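Local coordinates for ABC transporter binding protein AcbH (Actinoplanes, PDB 3OO8) that binds beta-D-galactopyranose as the extracellular solute receptor of an ABC transporter, at residues P136-P141 with H336-L341; E157-W162 with V283-N288; L197-N202 with T293-A298. The protein carries 2 engineered substitutions. All coordinates share one frame; numbering follows the deposited sequence.

Contact 1: residues P136-P141 with H336-L341; sequences PLYNYP and HWDVGL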
# COMPACT_ATOMS: atom_id res chain seq x y z
N PRO A 136 6.40 8.51 8.70
CA PRO A 136 6.28 7.13 8.16
C PRO A 136 7.48 6.29 8.52
O PRO A 136 8.55 6.83 8.83
CB PRO A 136 6.26 7.39 6.64
CG PRO A 136 7.08 8.58 6.44
CD PRO A 136 6.86 9.45 7.66
N LEU A 137 7.32 4.97 8.43
CA LEU A 137 8.41 4.04 8.79
C LEU A 137 8.77 3.12 7.63
O LEU A 137 9.95 3.01 7.29
CB LEU A 137 8.05 3.20 10.04
CG LEU A 137 9.27 2.50 10.65
CD1 LEU A 137 10.29 3.50 11.21
CD2 LEU A 137 8.77 1.53 11.74
N TYR A 138 7.78 2.45 7.02
CA TYR A 138 8.07 1.48 5.96
C TYR A 138 6.83 1.31 5.06
O TYR A 138 5.72 1.68 5.43
CB TYR A 138 8.44 0.08 6.52
CG TYR A 138 7.38 -0.45 7.46
CD1 TYR A 138 6.20 -1.01 6.96
CD2 TYR A 138 7.51 -0.28 8.85
CE1 TYR A 138 5.16 -1.42 7.83
CE2 TYR A 138 6.47 -0.64 9.72
CZ TYR A 138 5.32 -1.21 9.20
OH TYR A 138 4.32 -1.56 10.07
N ASN A 139 7.08 0.76 3.89
CA ASN A 139 6.01 0.37 2.95
C ASN A 139 6.40 -0.87 2.16
O ASN A 139 7.49 -1.42 2.38
CB ASN A 139 5.50 1.55 2.09
CG ASN A 139 6.60 2.28 1.33
OD1 ASN A 139 7.67 1.72 1.05
ND2 ASN A 139 6.32 3.54 0.97
N TYR A 140 5.56 -1.31 1.22
CA TYR A 140 5.90 -2.45 0.34
C TYR A 140 5.11 -2.23 -0.95
O TYR A 140 4.08 -1.59 -0.93
CB TYR A 140 5.55 -3.79 0.98
CG TYR A 140 4.06 -3.97 1.14
CD1 TYR A 140 3.31 -4.54 0.11
CD2 TYR A 140 3.42 -3.55 2.30
CE1 TYR A 140 1.93 -4.68 0.26
CE2 TYR A 140 2.06 -3.69 2.44
CZ TYR A 140 1.34 -4.26 1.42
OH TYR A 140 -0.04 -4.42 1.51
N PRO A 141 5.58 -2.83 -2.05
CA PRO A 141 5.00 -2.53 -3.36
C PRO A 141 3.96 -3.51 -3.89
O PRO A 141 3.95 -4.69 -3.53
CB PRO A 141 6.22 -2.58 -4.27
CG PRO A 141 7.03 -3.75 -3.65
CD PRO A 141 6.86 -3.58 -2.15
N HIS A 336 10.82 -9.35 6.40
CA HIS A 336 11.39 -9.72 5.12
C HIS A 336 10.83 -9.03 3.88
O HIS A 336 11.36 -9.25 2.79
CB HIS A 336 11.30 -11.24 4.93
CG HIS A 336 12.00 -12.01 6.01
ND1 HIS A 336 13.35 -11.86 6.27
CD2 HIS A 336 11.54 -12.93 6.89
CE1 HIS A 336 13.68 -12.65 7.27
NE2 HIS A 336 12.61 -13.31 7.66
N TRP A 337 9.78 -8.21 4.02
CA TRP A 337 9.14 -7.63 2.83
C TRP A 337 9.02 -6.11 2.86
O TRP A 337 9.18 -5.47 1.83
CB TRP A 337 7.78 -8.28 2.53
CG TRP A 337 7.91 -9.76 2.62
CD1 TRP A 337 7.37 -10.56 3.58
CD2 TRP A 337 8.74 -10.62 1.80
NE1 TRP A 337 7.77 -11.87 3.39
CE2 TRP A 337 8.62 -11.93 2.32
CE3 TRP A 337 9.56 -10.41 0.69
CZ2 TRP A 337 9.27 -13.01 1.75
CZ3 TRP A 337 10.22 -11.50 0.13
CH2 TRP A 337 10.07 -12.77 0.66
N ASP A 338 8.68 -5.55 4.01
CA ASP A 338 8.59 -4.10 4.11
C ASP A 338 9.96 -3.43 3.96
O ASP A 338 11.00 -3.99 4.32
CB ASP A 338 8.01 -3.72 5.46
CG ASP A 338 6.59 -4.22 5.65
OD1 ASP A 338 5.75 -3.91 4.79
OD2 ASP A 338 6.30 -4.88 6.66
N VAL A 339 9.95 -2.21 3.45
CA VAL A 339 11.18 -1.44 3.29
C VAL A 339 11.02 0.00 3.77
O VAL A 339 9.96 0.64 3.63
CB VAL A 339 11.71 -1.44 1.81
CG1 VAL A 339 12.05 -2.89 1.37
CG2 VAL A 339 10.62 -0.89 0.86
N GLY A 340 12.09 0.48 4.38
CA GLY A 340 12.14 1.87 4.86
C GLY A 340 12.00 2.92 3.75
O GLY A 340 12.41 2.69 2.61
N LEU A 341 11.48 4.09 4.13
CA LEU A 341 11.33 5.20 3.18
C LEU A 341 12.51 6.16 3.19
O LEU A 341 12.60 7.03 2.31
CB LEU A 341 10.06 6.03 3.44
CG LEU A 341 8.74 5.41 3.00
CD1 LEU A 341 8.30 4.28 3.93
CD2 LEU A 341 7.67 6.53 2.95
O HOH W 1 10.18 2.79 0.60
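Asn139 and Val339 are joined through their backbones by two hydrogen bonds. Asn139 N donates a hydrogen bond to Val339 O at 2.9 Å, and Val339 N donates one to Asn139 O at 2.8 Å with an N-H...O angle of 166°. They form an antiparallel hydrogen-bonded pair. CA-H...O contacts add to it: Tyr138 CA lies 3.1 Å from Val339 O.

A water carries the polar contact beyond the backbone. It donates to Asn139 OD1 and to Gly340 O. The other end of the amide is held too, since Asn139 ND2 is hydrogen-bonded to Thr300 OG1. With both ends of the amide bonded, its rotation is fixed.

The pair belongs to the larger mixed sheet of this class 2 solute-binding fold. Strand 134-147 meets the short strand 339-340 here, and helix 352-363 packs on Asn139 and Val339. Tyr140 lies beside Trp142 and Gln266, which bind galactose.

Leu341 supplies the packing. Its CD1 comes 3.5 Å from Tyr138 CA. The side chains of Leu341 and Asn139 cross at about a right angle, with CD1 3.6 Å from Asn139 ND2. Leu341 CD2 reaches Pro136 CB at 4.0 Å. An alanine in place of Asn139 would probably cost the water one of its two acceptors and Thr300 OG1 its bond to the amide, and open a gap beside Leu341 CD1.

The Asp338 carboxylate touches two rings. CG sits 3.5 Å from Tyr138 CD1, with ring and carboxylate planes 36° apart. OD1 comes 3.4 Å from Tyr140 CD2. Asp338 CG stands anti to its own carbonyl carbon (chi1 -64°), which puts the carboxylate beside these rings. The Tyr138 hydroxyl is hydrogen-bonded to Asp301 OD2 and Tyr36 OH.

Contact 2: residues E157-W162 with V283-N288; sequences EVPASW and VFPAIN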
# COMPACT_ATOMS: atom_id res chain seq x y z
N GLU A 157 10.77 -10.67 -22.56
CA GLU A 157 11.39 -9.41 -22.11
C GLU A 157 10.42 -8.66 -21.20
O GLU A 157 9.21 -8.73 -21.35
CB GLU A 157 11.73 -8.52 -23.31
CG GLU A 157 12.65 -9.16 -24.34
CD GLU A 157 14.02 -9.53 -23.79
OE1 GLU A 157 14.49 -8.91 -22.81
OE2 GLU A 157 14.65 -10.46 -24.34
N VAL A 158 10.99 -7.98 -20.20
CA VAL A 158 10.21 -7.12 -19.30
C VAL A 158 9.56 -5.98 -20.09
O VAL A 158 10.26 -5.22 -20.77
CB VAL A 158 11.09 -6.57 -18.17
CG1 VAL A 158 10.31 -5.48 -17.41
CG2 VAL A 158 11.53 -7.69 -17.24
N PRO A 159 8.22 -5.85 -20.00
CA PRO A 159 7.52 -4.85 -20.81
C PRO A 159 7.43 -3.49 -20.11
O PRO A 159 7.01 -3.41 -18.94
CB PRO A 159 6.13 -5.48 -20.99
CG PRO A 159 5.93 -6.27 -19.72
CD PRO A 159 7.29 -6.72 -19.26
N ALA A 160 7.86 -2.45 -20.81
CA ALA A 160 7.74 -1.09 -20.28
C ALA A 160 6.39 -0.46 -20.58
O ALA A 160 5.97 0.48 -19.88
CB ALA A 160 8.84 -0.20 -20.82
N SER A 161 5.76 -0.91 -21.66
CA SER A 161 4.51 -0.33 -22.14
C SER A 161 3.36 -1.32 -22.15
O SER A 161 3.59 -2.53 -22.19
CB SER A 161 4.69 0.14 -23.58
OG SER A 161 4.96 -1.00 -24.40
N TRP A 162 2.14 -0.81 -22.17
CA TRP A 162 0.96 -1.65 -22.29
C TRP A 162 1.04 -2.46 -23.57
O TRP A 162 0.70 -3.64 -23.57
CB TRP A 162 -0.28 -0.78 -22.32
CG TRP A 162 -1.58 -1.51 -22.46
CD1 TRP A 162 -2.32 -1.66 -23.60
CD2 TRP A 162 -2.31 -2.16 -21.42
NE1 TRP A 162 -3.46 -2.36 -23.33
CE2 TRP A 162 -3.49 -2.69 -22.00
CE3 TRP A 162 -2.09 -2.36 -20.06
CZ2 TRP A 162 -4.45 -3.39 -21.27
CZ3 TRP A 162 -3.05 -3.05 -19.31
CH2 TRP A 162 -4.22 -3.57 -19.93
N VAL A 283 7.41 -3.15 -12.46
CA VAL A 283 6.24 -2.32 -12.19
C VAL A 283 5.19 -2.45 -13.30
O VAL A 283 5.51 -2.72 -14.46
CB VAL A 283 6.63 -0.84 -11.92
CG1 VAL A 283 7.69 -0.81 -10.85
CG2 VAL A 283 7.15 -0.12 -13.18
N PHE A 284 3.93 -2.24 -12.93
CA PHE A 284 2.90 -2.34 -13.95
C PHE A 284 3.23 -1.41 -15.12
O PHE A 284 3.63 -0.25 -14.90
CB PHE A 284 1.54 -1.98 -13.36
CG PHE A 284 0.37 -2.48 -14.17
CD1 PHE A 284 -0.21 -3.71 -13.86
CD2 PHE A 284 -0.17 -1.72 -15.21
CE1 PHE A 284 -1.31 -4.20 -14.57
CE2 PHE A 284 -1.28 -2.19 -15.93
CZ PHE A 284 -1.84 -3.43 -15.62
N PRO A 285 3.09 -1.89 -16.37
CA PRO A 285 3.52 -1.07 -17.53
C PRO A 285 2.77 0.25 -17.71
O PRO A 285 1.68 0.44 -17.18
CB PRO A 285 3.27 -2.00 -18.73
CG PRO A 285 3.49 -3.37 -18.12
CD PRO A 285 2.73 -3.26 -16.81
N ALA A 286 3.38 1.16 -18.47
CA ALA A 286 2.80 2.48 -18.73
C ALA A 286 1.65 2.33 -19.72
O ALA A 286 1.74 1.53 -20.69
CB ALA A 286 3.85 3.38 -19.31
N ILE A 287 0.56 3.06 -19.47
CA ILE A 287 -0.55 3.12 -20.41
C ILE A 287 -0.63 4.52 -21.02
O ILE A 287 -0.56 4.68 -22.23
CB ILE A 287 -1.89 2.77 -19.74
CG1 ILE A 287 -1.85 1.32 -19.22
CG2 ILE A 287 -3.05 2.99 -20.73
CD1 ILE A 287 -3.09 0.89 -18.42
N ASN A 288 -0.78 5.53 -20.17
CA ASN A 288 -0.91 6.92 -20.63
C ASN A 288 0.41 7.58 -20.29
O ASN A 288 0.75 7.77 -19.13
CB ASN A 288 -2.13 7.59 -19.97
CG ASN A 288 -2.20 9.08 -20.22
OD1 ASN A 288 -1.32 9.66 -20.85
ND2 ASN A 288 -3.26 9.71 -19.74
O HOH W 2 6.99 -2.00 -16.64
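Trp162 packs against Ile287 and Phe284 where two loops meet at the N-terminus of helix 162-174. Ser161 is the N-cap of that helix, and its OG bonds to Ala164 N. The other loop, 283-288, follows strand 279-282. A single backbone bridge joins the two loops around Ser161 and Ala286. Ala286 N donates to Ala160 O at 3.0 Å, nearly straight at 175°. Trp162 N donates to Ala286 O at 2.8 Å, and this bond is more bent. The N-H of Trp162, the first residue of the helix, is thus satisfied by the other loop.

The Trp162 side chain can be followed outward. CB lies 3.5 Å from Ala286 O. CG is anti to the backbone N (chi1 179°), which carries the indole alongside Ile287. CD2 then nears Ile287 CG1. CE3 meets both CG1 and CD1 of Ile287, the latter at 3.8 Å. CZ3 ends the run, 3.9 Å from Phe284 CZ, and the Phe284 atoms come at the edge of the indole, near its plane. On the pyrrole side NE1 is hydrogen-bonded to Glu231 OE1 of helix 220-232, which ties the indole to a second helix. The Phe284 ring also meets Phe261 edge-to-face.

Two prolines add to the packing. Pro285 CB rests 3.5 Å from Ser161 C. Pro285 CG touches Pro159 O and reaches Pro159 CG at 4.1 Å. Farther along, one water donates to both Pro159 O and Val283 O, at 2.7 Å from each oxygen.

Contact 3: residues L197-N202 with T293-A298; sequences LNLRIN and TDYMDA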
# COMPACT_ATOMS: atom_id res chain seq x y z
N LEU A 197 -4.76 0.51 -12.79
CA LEU A 197 -5.33 0.98 -14.07
C LEU A 197 -5.70 2.46 -13.94
O LEU A 197 -5.40 3.25 -14.84
CB LEU A 197 -6.55 0.17 -14.46
CG LEU A 197 -6.21 -1.26 -14.84
CD1 LEU A 197 -7.51 -1.95 -15.13
CD2 LEU A 197 -5.34 -1.30 -16.12
N ASN A 198 -6.36 2.83 -12.84
CA ASN A 198 -6.73 4.24 -12.62
C ASN A 198 -5.51 5.16 -12.54
O ASN A 198 -5.48 6.24 -13.19
CB ASN A 198 -7.64 4.36 -11.39
CG ASN A 198 -8.49 5.62 -11.39
OD1 ASN A 198 -8.87 6.12 -12.45
ND2 ASN A 198 -8.87 6.08 -10.19
N LEU A 199 -4.47 4.74 -11.81
CA LEU A 199 -3.22 5.53 -11.70
C LEU A 199 -2.50 5.67 -13.04
O LEU A 199 -1.84 6.67 -13.27
CB LEU A 199 -2.25 4.85 -10.73
CG LEU A 199 -2.68 4.84 -9.26
CD1 LEU A 199 -1.79 3.97 -8.40
CD2 LEU A 199 -2.70 6.28 -8.72
N ARG A 200 -2.58 4.64 -13.88
CA ARG A 200 -1.90 4.66 -15.18
C ARG A 200 -2.68 5.39 -16.27
O ARG A 200 -2.05 5.95 -17.16
CB ARG A 200 -1.69 3.21 -15.66
CG ARG A 200 -0.63 2.51 -14.82
CD ARG A 200 0.80 2.88 -15.25
NE ARG A 200 1.79 2.04 -14.57
CZ ARG A 200 2.26 2.26 -13.35
NH1 ARG A 200 1.88 3.33 -12.64
NH2 ARG A 200 3.13 1.42 -12.83
N ILE A 201 -4.01 5.37 -16.20
CA ILE A 201 -4.88 6.03 -17.22
C ILE A 201 -5.18 7.48 -16.84
O ILE A 201 -5.00 8.40 -17.67
CB ILE A 201 -6.19 5.26 -17.39
CG1 ILE A 201 -5.85 3.89 -17.96
CG2 ILE A 201 -7.14 5.95 -18.40
CD1 ILE A 201 -7.00 2.88 -17.88
N ASN A 202 -5.64 7.66 -15.60
CA ASN A 202 -6.13 8.95 -15.10
C ASN A 202 -5.19 9.72 -14.18
O ASN A 202 -5.34 10.94 -14.02
CB ASN A 202 -7.50 8.77 -14.43
CG ASN A 202 -8.54 8.19 -15.39
OD1 ASN A 202 -9.16 7.15 -15.10
ND2 ASN A 202 -8.67 8.80 -16.55
N THR A 293 5.06 5.51 -15.28
CA THR A 293 4.91 4.56 -14.19
C THR A 293 5.13 5.33 -12.90
O THR A 293 5.73 4.84 -11.95
CB THR A 293 5.92 3.38 -14.29
OG1 THR A 293 7.27 3.84 -14.28
CG2 THR A 293 5.67 2.57 -15.56
N ASP A 294 4.61 6.56 -12.86
CA ASP A 294 4.96 7.46 -11.76
C ASP A 294 4.36 7.13 -10.41
O ASP A 294 4.79 7.66 -9.38
CB ASP A 294 4.52 8.87 -12.07
CG ASP A 294 5.40 9.54 -13.09
OD1 ASP A 294 6.59 9.15 -13.22
OD2 ASP A 294 4.91 10.50 -13.71
N TYR A 295 3.35 6.27 -10.41
CA TYR A 295 2.54 6.04 -9.21
C TYR A 295 2.42 4.57 -8.90
O TYR A 295 2.47 3.72 -9.81
CB TYR A 295 1.15 6.66 -9.41
CG TYR A 295 1.22 8.11 -9.79
CD1 TYR A 295 1.85 9.02 -8.96
CD2 TYR A 295 0.64 8.57 -10.99
CE1 TYR A 295 1.95 10.36 -9.31
CE2 TYR A 295 0.71 9.89 -11.35
CZ TYR A 295 1.35 10.77 -10.51
OH TYR A 295 1.43 12.10 -10.85
N MET A 296 2.25 4.24 -7.63
CA MET A 296 2.13 2.83 -7.21
C MET A 296 1.34 2.81 -5.90
O MET A 296 1.48 3.74 -5.11
CB MET A 296 3.53 2.27 -6.87
CG MET A 296 3.55 0.73 -6.70
SD MET A 296 5.10 0.24 -5.89
CE MET A 296 6.29 0.48 -7.20
N ASP A 297 0.56 1.76 -5.67
CA ASP A 297 0.04 1.49 -4.32
C ASP A 297 1.23 0.94 -3.51
O ASP A 297 1.78 -0.12 -3.85
CB ASP A 297 -1.01 0.34 -4.37
CG ASP A 297 -2.46 0.82 -4.60
OD1 ASP A 297 -2.84 1.99 -4.31
OD2 ASP A 297 -3.26 -0.03 -5.05
N ALA A 298 1.63 1.65 -2.46
CA ALA A 298 2.69 1.16 -1.57
C ALA A 298 2.25 1.48 -0.15
O ALA A 298 2.61 2.53 0.42
CB ALA A 298 4.05 1.79 -1.92
O HOH W 3 3.84 1.33 -10.05
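The C-terminal turn of helix 191-201 packs on the short strand 295-297, with Arg200 and Leu199 making the main contacts. The segment axes run almost antiparallel, at 171°, and come within 8.4 Å of each other. Arg200 NH1 donates to Tyr295 O at 2.9 Å. The acceptor lies near the guanidinium plane, and the N-H...O angle is 165°. A water accepts from Arg200 NH2 and donates to Tyr295 O, giving that oxygen a second bond.

The chain of Arg200 bends at chi2 (-80°), which turns its end toward the strand. Thr293 CA covers one face of the guanidinium over its centre, 3.6 Å from Arg200 CZ. NH2 also bonds to Phe284 O, and this holds the flat group from a second direction.

Strand 295-297, weakly bonded, runs parallel to strand 366-368. Its Asp297 bonds to Ser368 OG and packs beside Trp142, a galactose-binding residue.

Leu199 makes the apolar contact. Its CD2 meets Tyr295 CB at 3.9 Å, and the two side chains cross at an angle. Leu199 O lies 3.9 Å from Tyr295 CD2, at the edge of the ring.

How the contacts relate
Contact 1 is the most buried and lies nearest the centre of the chain. Contacts 2 and 3 are partly buried, and contact 2 is the farthest out. Strand pairing carries contact 1. Contact 2 has one backbone bridge with proline and aromatic packing, while contact 3 relies on an arginine side chain. Contacts 2 and 3 are joined directly: Asn288 ND2 of one reaches Ile201 O of the other, and Ile287 CD1 packs on Arg200 CB. Contacts 1 and 3 meet by packing, with Pro141 CB 3.4 Å from Met296 SD. Contacts 1 and 2 do not touch. Contacts 1 and 3 both border Trp142 of the galactose site.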